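PDB 5Z0Q: aminotransferase, class I and II from Erwinia tasmaniensis, which binds pyridoxal-5'-phosphate and belongs to the class I and II aminotransferases, a family built from a larger and a smaller domain. Local coordinates for residues 337-340 with 341-344; 288-291 with 292-296; 265-268 with 269-273. One frame throughout, in Å; residues are numbered along the deposited sequence.

Interaction 1. Residues 337-340 with 341-344; sequences VADP and ALFF
The Asp339 carboxylate and the Leu342 side chain meet at about a right angle: Asp339 CG lies 3.5 Å from Leu342 CB, and Asp339 OD2 is also close to that methylene. With CG anti to its backbone N (chi1 -161°), Asp339 folds its carboxylate over the first turn, where OD1 accepts a hydrogen bond from Leu342 N at 3.2 Å. The bond is almost straight (174°), yet the donor meets OD1 from well above the carboxylate plane. It makes Asp339 the N-cap of helix 340-345, with Pro340, which has no N-H to offer, as the first helical residue. Ala341 packs beside the cap, its CB 3.9 Å from Asp339 OD1. The first N-H groups of the helix point out toward the cap and would probably stabilise a negative charge there. The short helix leads into strand 349-353 of the five-stranded sheet, and Ala341 and Phe344 pack on that strand through Ser353 and Leu349. Helical bonding is already set at the cap: Phe343 N donates to Asp339 O at 2.9 Å, followed by Phe344 N to Pro340 O. On another flank Val337 and Phe343 cross obliquely, an apolar touch of Val337 CG1 on Phe343 CB at 4.1 Å. The Phe343 ring extends beyond the cap. It presents its edge to its neighbour in sequence, Phe343 CD2 standing 3.8 Å above the centre of the Phe344 ring. Phe344 turns back beside the helix, and Phe344 CD2 lies 3.2 Å from Pro340 O, the same carbonyl that receives its N-H. Beyond this pair, Phe343 meets the His347 ring and Phe344 meets Phe351, while both rings touch Leu335.

Interaction 2. Residues 288-291 with 292-296; sequences EGQP and WLDAQ
Gln290 sets CG anti to its backbone N and then bends at chi2 (55°), which curls its amide along the helix toward Asp294; Asp294 answers with CG anti to its carbonyl carbon, leaning back toward the helix start. The result is an i to i+4 side-chain hydrogen bond at the start of helix 290-313, from its first turn to the next; this long helix runs on toward the smaller sheet. Gln290 NE2 donates to Asp294 OD1 at 3.0 Å. The two side chains cross at about a right angle, with amide and carboxylate planes 56° apart; the amide nitrogen meets OD1 from above the carboxylate plane. The other end of the amide is held too: Gln290 OE1 accepts from Arg80 NH2 of helix 71-83, which fixes which way round the amide lies. Leu293 packs beside the amide, its CD2 3.8 Å from Gln290 OE1. Main-chain bonds start the helix under these side chains: Asp294 N donates to Gln290 O at 2.8 Å, flanked by the bonds from Leu293 N to Gly289 O and from Ala295 N to Pro291 O. Pro291, lacking an N-H, fits readily in this opening turn. Trp292 heads away from the turn to pack on Asn12 and Ala48, although its CB stays 3.4 Å from Gly289 O. At the side-chain bond itself, Asp294 OD1 lies within 1° of the Gln290 amide plane.

Interaction 3. Residues 265-268 with 269-273; sequences RMRK and GMVPD
Arg267 and Val271 carry the apolar part of this contact, crossing at about a right angle with Arg267 CG 3.6 Å from Val271 CB. Past this touch the arginine chain bends at chi2 (-94°), which swings its guanidinium alongside the loop that follows helix 257-267. Two side-chain hydrogen bonds hold the guanidinium to the loop: Arg267 NE donates to Val271 O at 3.2 Å and Arg267 NH1 to Pro272 O at 3.1 Å, the latter bond straight (180°). Both carbonyl oxygens sit at the guanidinium edge, near its plane, but each is approached from above its own carbonyl plane. These two in-plane bonds would hold the guanidinium's rotation, and Arg267 NH1 also bonds Phe96 O, tying the loop to strand 94-97. The charge contact is looser: Asp273 OD1 is 4.0 Å from Arg267 NH1, a long salt bridge with the carboxylate and guanidinium planes 84° apart, and no N-H points at the oxygen. Among main-chain bonds, Val271 N to Arg267 O at 3.0 Å closes the end of the helix. Met270 N makes two weak ones, to Arg267 O and Lys268 O. Gly269 takes a positive phi here, turning the chain in a manner close to a type II turn once Lys268 has left the helix. Across the dimer interface, Met266 and Met270 pack on Met270 and Met266 of the second subunit, and Met270 O is hydrogen-bonded to Thr102 OG1 of that subunit. Pro272 packs on Pro98 of the second subunit, and its side chain is about 7 Å from a bound pyridoxal-5'-phosphate, a placement consistent with the fold type I family, whose active sites lie at the dimer interface.

In the fold
Following the chain, interaction 3 comes first, where helix 257-267 ends and the chain turns toward helix 276-288; it binds this loop to strand 94-97 and to the second subunit. Interaction 2 follows at the start of helix 290-313, anchoring it to helix 71-83 before the chain reaches strand 318-319 of the five-stranded sheet. Interaction 1 comes last, after strand 329-331 along the chain, and packs helix 340-345 on strand 349-353 of that sheet. The three lie in series; none nests in or crosses another, and each closes only a local turn. None touches another: even the nearest pair, interactions 2 and 3, have centres about 33 Å apart.

Interaction 1. Residues 337-340 with 341-344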
ATOM      1  N   VAL A 337     -31.970 -24.859  -3.925  1.00 30.94           N
ATOM      2  CA  VAL A 337     -32.075 -23.930  -2.807  1.00 29.52           C
ATOM      3  C   VAL A 337     -31.847 -22.514  -3.319  1.00 32.47           C
ATOM      4  O   VAL A 337     -31.136 -22.290  -4.304  1.00 38.80           O
ATOM      5  CB  VAL A 337     -31.079 -24.311  -1.687  1.00 30.09           C
ATOM      6  CG1 VAL A 337     -29.641 -24.138  -2.160  1.00 31.24           C
ATOM      7  CG2 VAL A 337     -31.342 -23.507  -0.418  1.00 43.07           C
ATOM      8  N   ALA A 338     -32.473 -21.542  -2.652  1.00 37.82           N
ATOM      9  CA  ALA A 338     -32.368 -20.147  -3.062  1.00 38.90           C
ATOM     10  C   ALA A 338     -31.009 -19.532  -2.746  1.00 37.02           C
ATOM     11  O   ALA A 338     -30.737 -18.413  -3.193  1.00 47.45           O
ATOM     12  CB  ALA A 338     -33.473 -19.325  -2.397  1.00 24.78           C
ATOM     13  N   ASP A 339     -30.160 -20.226  -1.994  1.00 30.00           N
ATOM     14  CA  ASP A 339     -28.852 -19.687  -1.642  1.00 36.13           C
ATOM     15  C   ASP A 339     -27.868 -20.824  -1.388  1.00 35.09           C
ATOM     16  O   ASP A 339     -27.728 -21.275  -0.245  1.00 38.15           O
ATOM     17  CB  ASP A 339     -28.965 -18.783  -0.412  1.00 35.40           C
ATOM     18  CG  ASP A 339     -27.780 -17.845  -0.260  1.00 43.34           C
ATOM     19  OD1 ASP A 339     -26.665 -18.218  -0.684  1.00 41.71           O
ATOM     20  OD2 ASP A 339     -27.965 -16.732   0.279  1.00 49.71           O
ATOM     21  N   PRO A 340     -27.173 -21.315  -2.415  1.00 28.78           N
ATOM     22  CA  PRO A 340     -26.270 -22.461  -2.204  1.00 34.33           C
ATOM     23  C   PRO A 340     -25.153 -22.191  -1.209  1.00 34.25           C
ATOM     24  O   PRO A 340     -24.749 -23.107  -0.482  1.00 36.06           O
ATOM     25  CB  PRO A 340     -25.715 -22.729  -3.610  1.00 32.57           C
ATOM     26  CG  PRO A 340     -26.716 -22.130  -4.536  1.00 30.90           C
ATOM     27  CD  PRO A 340     -27.249 -20.924  -3.832  1.00 29.08           C
ATOM     28  N   ALA A 341     -24.633 -20.964  -1.159  1.00 36.39           N
ATOM     29  CA  ALA A 341     -23.562 -20.652  -0.220  1.00 33.47           C
ATOM     30  C   ALA A 341     -24.063 -20.683   1.218  1.00 38.64           C
ATOM     31  O   ALA A 341     -23.429 -21.280   2.097  1.00 34.70           O
ATOM     32  CB  ALA A 341     -22.956 -19.289  -0.552  1.00 31.71           C
ATOM     33  N   LEU A 342     -25.204 -20.039   1.480  1.00 36.95           N
ATOM     34  CA  LEU A 342     -25.783 -20.081   2.818  1.00 39.29           C
ATOM     35  C   LEU A 342     -26.201 -21.495   3.200  1.00 38.38           C
ATOM     36  O   LEU A 342     -26.191 -21.849   4.384  1.00 37.31           O
ATOM     37  CB  LEU A 342     -26.976 -19.127   2.903  1.00 40.37           C
ATOM     38  CG  LEU A 342     -27.752 -19.083   4.222  1.00 43.41           C
ATOM     39  CD1 LEU A 342     -26.839 -18.701   5.377  1.00 47.39           C
ATOM     40  CD2 LEU A 342     -28.928 -18.124   4.124  1.00 45.64           C
ATOM     41  N   PHE A 343     -26.563 -22.317   2.212  1.00 34.75           N
ATOM     42  CA  PHE A 343     -26.921 -23.704   2.491  1.00 31.39           C
ATOM     43  C   PHE A 343     -25.752 -24.459   3.110  1.00 33.62           C
ATOM     44  O   PHE A 343     -25.887 -25.075   4.174  1.00 37.15           O
ATOM     45  CB  PHE A 343     -27.389 -24.392   1.207  1.00 34.31           C
ATOM     46  CG  PHE A 343     -27.429 -25.892   1.302  1.00 34.14           C
ATOM     47  CD1 PHE A 343     -28.467 -26.531   1.961  1.00 32.84           C
ATOM     48  CD2 PHE A 343     -26.430 -26.662   0.727  1.00 29.53           C
ATOM     49  CE1 PHE A 343     -28.505 -27.912   2.049  1.00 37.33           C
ATOM     50  CE2 PHE A 343     -26.464 -28.042   0.811  1.00 30.96           C
ATOM     51  CZ  PHE A 343     -27.502 -28.668   1.473  1.00 33.90           C
ATOM     52  N   PHE A 344     -24.588 -24.419   2.457  1.00 35.09           N
ATOM     53  CA  PHE A 344     -23.427 -25.139   2.964  1.00 29.16           C
ATOM     54  C   PHE A 344     -22.909 -24.563   4.275  1.00 32.76           C
ATOM     55  O   PHE A 344     -22.258 -25.286   5.036  1.00 38.35           O
ATOM     56  CB  PHE A 344     -22.313 -25.147   1.918  1.00 24.15           C
ATOM     57  CG  PHE A 344     -22.541 -26.121   0.798  1.00 25.18           C
ATOM     58  CD1 PHE A 344     -22.359 -27.480   0.998  1.00 24.37           C
ATOM     59  CD2 PHE A 344     -22.931 -25.681  -0.456  1.00 25.80           C
ATOM     60  CE1 PHE A 344     -22.565 -28.382  -0.028  1.00 22.54           C
ATOM     61  CE2 PHE A 344     -23.139 -26.578  -1.488  1.00 24.55           C
ATOM     62  CZ  PHE A 344     -22.955 -27.932  -1.273  1.00 21.31           C
TER

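Interaction 2. Residues 288-291 with 292-296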
ATOM      1  N   GLU A 288      14.567 -18.375  -5.012  1.00 27.54           N
ATOM      2  CA  GLU A 288      14.958 -19.687  -4.513  1.00 34.25           C
ATOM      3  C   GLU A 288      13.792 -20.495  -3.952  1.00 29.47           C
ATOM      4  O   GLU A 288      14.030 -21.511  -3.287  1.00 30.33           O
ATOM      5  CB  GLU A 288      16.047 -19.541  -3.441  1.00 45.37           C
ATOM      6  CG  GLU A 288      17.375 -19.026  -3.979  1.00 49.46           C
ATOM      7  CD  GLU A 288      18.291 -18.517  -2.887  1.00 62.76           C
ATOM      8  OE1 GLU A 288      19.455 -18.182  -3.196  1.00 65.65           O
ATOM      9  OE2 GLU A 288      17.846 -18.446  -1.721  1.00 59.18           O
ATOM     10  N   GLY A 289      12.551 -20.087  -4.194  1.00 26.93           N
ATOM     11  CA  GLY A 289      11.404 -20.824  -3.714  1.00 24.82           C
ATOM     12  C   GLY A 289      10.821 -21.822  -4.684  1.00 26.16           C
ATOM     13  O   GLY A 289       9.792 -22.435  -4.384  1.00 25.82           O
ATOM     14  N   GLN A 290      11.452 -22.010  -5.842  1.00 30.45           N
ATOM     15  CA  GLN A 290      10.889 -22.901  -6.852  1.00 27.01           C
ATOM     16  C   GLN A 290      10.753 -24.349  -6.387  1.00 31.29           C
ATOM     17  O   GLN A 290       9.708 -24.957  -6.678  1.00 30.67           O
ATOM     18  CB  GLN A 290      11.723 -22.818  -8.137  1.00 26.71           C
ATOM     19  CG  GLN A 290      11.097 -23.549  -9.305  1.00 30.58           C
ATOM     20  CD  GLN A 290       9.680 -23.088  -9.575  1.00 33.52           C
ATOM     21  OE1 GLN A 290       9.412 -21.891  -9.677  1.00 30.57           O
ATOM     22  NE2 GLN A 290       8.760 -24.040  -9.685  1.00 30.46           N
ATOM     23  N   PRO A 291      11.728 -24.961  -5.700  1.00 27.43           N
ATOM     24  CA  PRO A 291      11.495 -26.325  -5.195  1.00 26.11           C
ATOM     25  C   PRO A 291      10.310 -26.418  -4.250  1.00 28.67           C
ATOM     26  O   PRO A 291       9.616 -27.443  -4.237  1.00 29.59           O
ATOM     27  CB  PRO A 291      12.813 -26.666  -4.488  1.00 18.90           C
ATOM     28  CG  PRO A 291      13.823 -25.814  -5.157  1.00 18.37           C
ATOM     29  CD  PRO A 291      13.118 -24.529  -5.463  1.00 18.43           C
ATOM     30  N   TRP A 292      10.057 -25.376  -3.455  1.00 24.88           N
ATOM     31  CA  TRP A 292       8.864 -25.359  -2.617  1.00 24.50           C
ATOM     32  C   TRP A 292       7.603 -25.299  -3.468  1.00 24.82           C
ATOM     33  O   TRP A 292       6.625 -26.003  -3.191  1.00 22.48           O
ATOM     34  CB  TRP A 292       8.924 -24.174  -1.651  1.00 29.48           C
ATOM     35  CG  TRP A 292       7.763 -24.096  -0.701  1.00 25.77           C
ATOM     36  CD1 TRP A 292       7.706 -24.599   0.566  1.00 20.35           C
ATOM     37  CD2 TRP A 292       6.493 -23.472  -0.943  1.00 25.79           C
ATOM     38  NE1 TRP A 292       6.481 -24.329   1.128  1.00 24.01           N
ATOM     39  CE2 TRP A 292       5.718 -23.638   0.223  1.00 26.85           C
ATOM     40  CE3 TRP A 292       5.937 -22.789  -2.030  1.00 26.51           C
ATOM     41  CZ2 TRP A 292       4.415 -23.148   0.332  1.00 27.53           C
ATOM     42  CZ3 TRP A 292       4.643 -22.303  -1.920  1.00 26.05           C
ATOM     43  CH2 TRP A 292       3.897 -22.487  -0.748  1.00 18.56           C
ATOM     44  N   LEU A 293       7.609 -24.467  -4.512  1.00 25.13           N
ATOM     45  CA  LEU A 293       6.450 -24.367  -5.391  1.00 25.24           C
ATOM     46  C   LEU A 293       6.215 -25.662  -6.158  1.00 32.42           C
ATOM     47  O   LEU A 293       5.062 -26.020  -6.424  1.00 32.26           O
ATOM     48  CB  LEU A 293       6.626 -23.196  -6.357  1.00 28.75           C
ATOM     49  CG  LEU A 293       5.498 -22.929  -7.357  1.00 28.06           C
ATOM     50  CD1 LEU A 293       4.185 -22.662  -6.638  1.00 24.75           C
ATOM     51  CD2 LEU A 293       5.862 -21.766  -8.268  1.00 23.93           C
ATOM     52  N   ASP A 294       7.286 -26.374  -6.519  1.00 33.29           N
ATOM     53  CA  ASP A 294       7.123 -27.657  -7.196  1.00 28.19           C
ATOM     54  C   ASP A 294       6.415 -28.665  -6.300  1.00 28.72           C
ATOM     55  O   ASP A 294       5.556 -29.423  -6.765  1.00 29.55           O
ATOM     56  CB  ASP A 294       8.485 -28.200  -7.636  1.00 27.69           C
ATOM     57  CG  ASP A 294       9.056 -27.452  -8.826  1.00 38.64           C
ATOM     58  OD1 ASP A 294       8.266 -26.983  -9.672  1.00 41.42           O
ATOM     59  OD2 ASP A 294      10.299 -27.338  -8.918  1.00 36.99           O
ATOM     60  N   ALA A 295       6.756 -28.683  -5.009  1.00 28.63           N
ATOM     61  CA  ALA A 295       6.136 -29.632  -4.093  1.00 25.04           C
ATOM     62  C   ALA A 295       4.695 -29.253  -3.777  1.00 28.91           C
ATOM     63  O   ALA A 295       3.881 -30.131  -3.465  1.00 31.65           O
ATOM     64  CB  ALA A 295       6.953 -29.732  -2.805  1.00 23.80           C
ATOM     65  N   GLN A 296       4.360 -27.963  -3.847  1.00 28.13           N
ATOM     66  CA  GLN A 296       2.981 -27.554  -3.608  1.00 23.86           C
ATOM     67  C   GLN A 296       2.072 -27.962  -4.759  1.00 29.62           C
ATOM     68  O   GLN A 296       0.902 -28.293  -4.535  1.00 27.41           O
ATOM     69  CB  GLN A 296       2.905 -26.043  -3.385  1.00 24.96           C
ATOM     70  CG  GLN A 296       1.526 -25.544  -2.970  1.00 22.77           C
ATOM     71  CD  GLN A 296       1.418 -24.030  -2.990  1.00 22.54           C
ATOM     72  OE1 GLN A 296       2.157 -23.352  -3.703  1.00 27.76           O
ATOM     73  NE2 GLN A 296       0.494 -23.493  -2.202  1.00 30.58           N
TER

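Interaction 3. Residues 265-268 with 269-273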
ATOM      1  N   ARG A 265       0.973   8.195 -13.805  1.00 34.19           N
ATOM      2  CA  ARG A 265       0.346   9.455 -13.416  1.00 35.05           C
ATOM      3  C   ARG A 265      -0.921   9.211 -12.605  1.00 32.57           C
ATOM      4  O   ARG A 265      -1.217   9.956 -11.663  1.00 29.84           O
ATOM      5  CB  ARG A 265       0.048  10.294 -14.660  1.00 26.11           C
ATOM      6  CG  ARG A 265      -0.579  11.647 -14.371  1.00 33.99           C
ATOM      7  CD  ARG A 265      -0.430  12.605 -15.551  1.00 41.31           C
ATOM      8  NE  ARG A 265      -1.116  12.138 -16.753  1.00 46.34           N
ATOM      9  CZ  ARG A 265      -0.511  11.557 -17.785  1.00 41.71           C
ATOM     10  NH1 ARG A 265       0.801  11.366 -17.768  1.00 39.20           N
ATOM     11  NH2 ARG A 265      -1.219  11.167 -18.837  1.00 36.78           N
ATOM     12  N   MET A 266      -1.680   8.168 -12.952  1.00 29.28           N
ATOM     13  CA  MET A 266      -2.865   7.817 -12.177  1.00 25.44           C
ATOM     14  C   MET A 266      -2.492   7.205 -10.833  1.00 29.46           C
ATOM     15  O   MET A 266      -3.256   7.315  -9.866  1.00 29.87           O
ATOM     16  CB  MET A 266      -3.741   6.856 -12.981  1.00 27.84           C
ATOM     17  CG  MET A 266      -5.032   6.435 -12.296  1.00 31.75           C
ATOM     18  SD  MET A 266      -6.152   7.816 -11.998  1.00 38.23           S
ATOM     19  CE  MET A 266      -6.349   8.448 -13.663  1.00 23.41           C
ATOM     20  N   ARG A 267      -1.321   6.573 -10.749  1.00 31.84           N
ATOM     21  CA  ARG A 267      -0.904   5.897  -9.527  1.00 28.89           C
ATOM     22  C   ARG A 267      -0.269   6.852  -8.523  1.00 29.96           C
ATOM     23  O   ARG A 267      -0.409   6.650  -7.311  1.00 26.72           O
ATOM     24  CB  ARG A 267       0.073   4.768  -9.877  1.00 22.68           C
ATOM     25  CG  ARG A 267       0.551   3.921  -8.702  1.00 23.98           C
ATOM     26  CD  ARG A 267       1.870   4.420  -8.127  1.00 16.44           C
ATOM     27  NE  ARG A 267       2.372   3.532  -7.085  1.00 16.52           N
ATOM     28  CZ  ARG A 267       3.249   2.558  -7.299  1.00 17.65           C
ATOM     29  NH1 ARG A 267       3.651   1.792  -6.296  1.00 20.11           N
ATOM     30  NH2 ARG A 267       3.726   2.352  -8.520  1.00 14.98           N
ATOM     31  N   LYS A 268       0.411   7.891  -9.004  1.00 37.81           N
ATOM     32  CA  LYS A 268       1.269   8.709  -8.153  1.00 32.71           C
ATOM     33  C   LYS A 268       0.475   9.380  -7.039  1.00 37.48           C
ATOM     34  O   LYS A 268      -0.604   9.934  -7.270  1.00 42.52           O
ATOM     35  CB  LYS A 268       1.983   9.759  -9.003  1.00 25.52           C
ATOM     36  CG  LYS A 268       2.985  10.612  -8.249  1.00 35.32           C
ATOM     37  CD  LYS A 268       3.864  11.385  -9.219  1.00 42.81           C
ATOM     38  CE  LYS A 268       3.025  12.141 -10.238  1.00 50.29           C
ATOM     39  NZ  LYS A 268       3.857  12.735 -11.322  1.00 43.20           N
ATOM     40  N   GLY A 269       1.014   9.316  -5.822  1.00 33.78           N
ATOM     41  CA  GLY A 269       0.395   9.939  -4.668  1.00 26.98           C
ATOM     42  C   GLY A 269      -0.746   9.136  -4.078  1.00 31.05           C
ATOM     43  O   GLY A 269      -0.865   9.013  -2.856  1.00 27.56           O
ATOM     44  N   MET A 270      -1.591   8.578  -4.946  1.00 36.76           N
ATOM     45  CA  MET A 270      -2.774   7.863  -4.484  1.00 29.24           C
ATOM     46  C   MET A 270      -2.433   6.457  -4.001  1.00 28.68           C
ATOM     47  O   MET A 270      -3.021   5.974  -3.027  1.00 29.46           O
ATOM     48  CB  MET A 270      -3.812   7.809  -5.604  1.00 32.92           C
ATOM     49  CG  MET A 270      -5.211   7.469  -5.139  1.00 40.17           C
ATOM     50  SD  MET A 270      -5.919   8.727  -4.061  1.00 50.63           S
ATOM     51  CE  MET A 270      -7.564   8.063  -3.815  1.00 37.01           C
ATOM     52  N   VAL A 271      -1.494   5.791  -4.659  1.00 23.89           N
ATOM     53  CA  VAL A 271      -1.098   4.425  -4.328  1.00 21.09           C
ATOM     54  C   VAL A 271       0.321   4.470  -3.771  1.00 24.10           C
ATOM     55  O   VAL A 271       1.228   4.976  -4.444  1.00 28.08           O
ATOM     56  CB  VAL A 271      -1.183   3.500  -5.551  1.00 23.75           C
ATOM     57  CG1 VAL A 271      -0.841   2.071  -5.165  1.00 26.52           C
ATOM     58  CG2 VAL A 271      -2.568   3.576  -6.171  1.00 28.10           C
ATOM     59  N   PRO A 272       0.561   3.958  -2.570  1.00 20.02           N
ATOM     60  CA  PRO A 272       1.884   4.070  -1.948  1.00 28.24           C
ATOM     61  C   PRO A 272       2.874   3.083  -2.558  1.00 27.69           C
ATOM     62  O   PRO A 272       2.542   2.283  -3.432  1.00 27.62           O
ATOM     63  CB  PRO A 272       1.599   3.740  -0.481  1.00 27.90           C
ATOM     64  CG  PRO A 272       0.439   2.806  -0.540  1.00 25.57           C
ATOM     65  CD  PRO A 272      -0.409   3.278  -1.694  1.00 27.49           C
ATOM     66  N   ASP A 273       4.112   3.156  -2.075  1.00 25.79           N
ATOM     67  CA  ASP A 273       5.157   2.246  -2.510  1.00 28.76           C
ATOM     68  C   ASP A 273       5.038   0.908  -1.785  1.00 29.18           C
ATOM     69  O   ASP A 273       4.310   0.761  -0.800  1.00 28.26           O
ATOM     70  CB  ASP A 273       6.538   2.858  -2.270  1.00 34.16           C
ATOM     71  CG  ASP A 273       6.830   4.022  -3.198  1.00 48.73           C
ATOM     72  OD1 ASP A 273       6.204   4.096  -4.276  1.00 48.69           O
ATOM     73  OD2 ASP A 273       7.690   4.860  -2.851  1.00 56.31           O
TER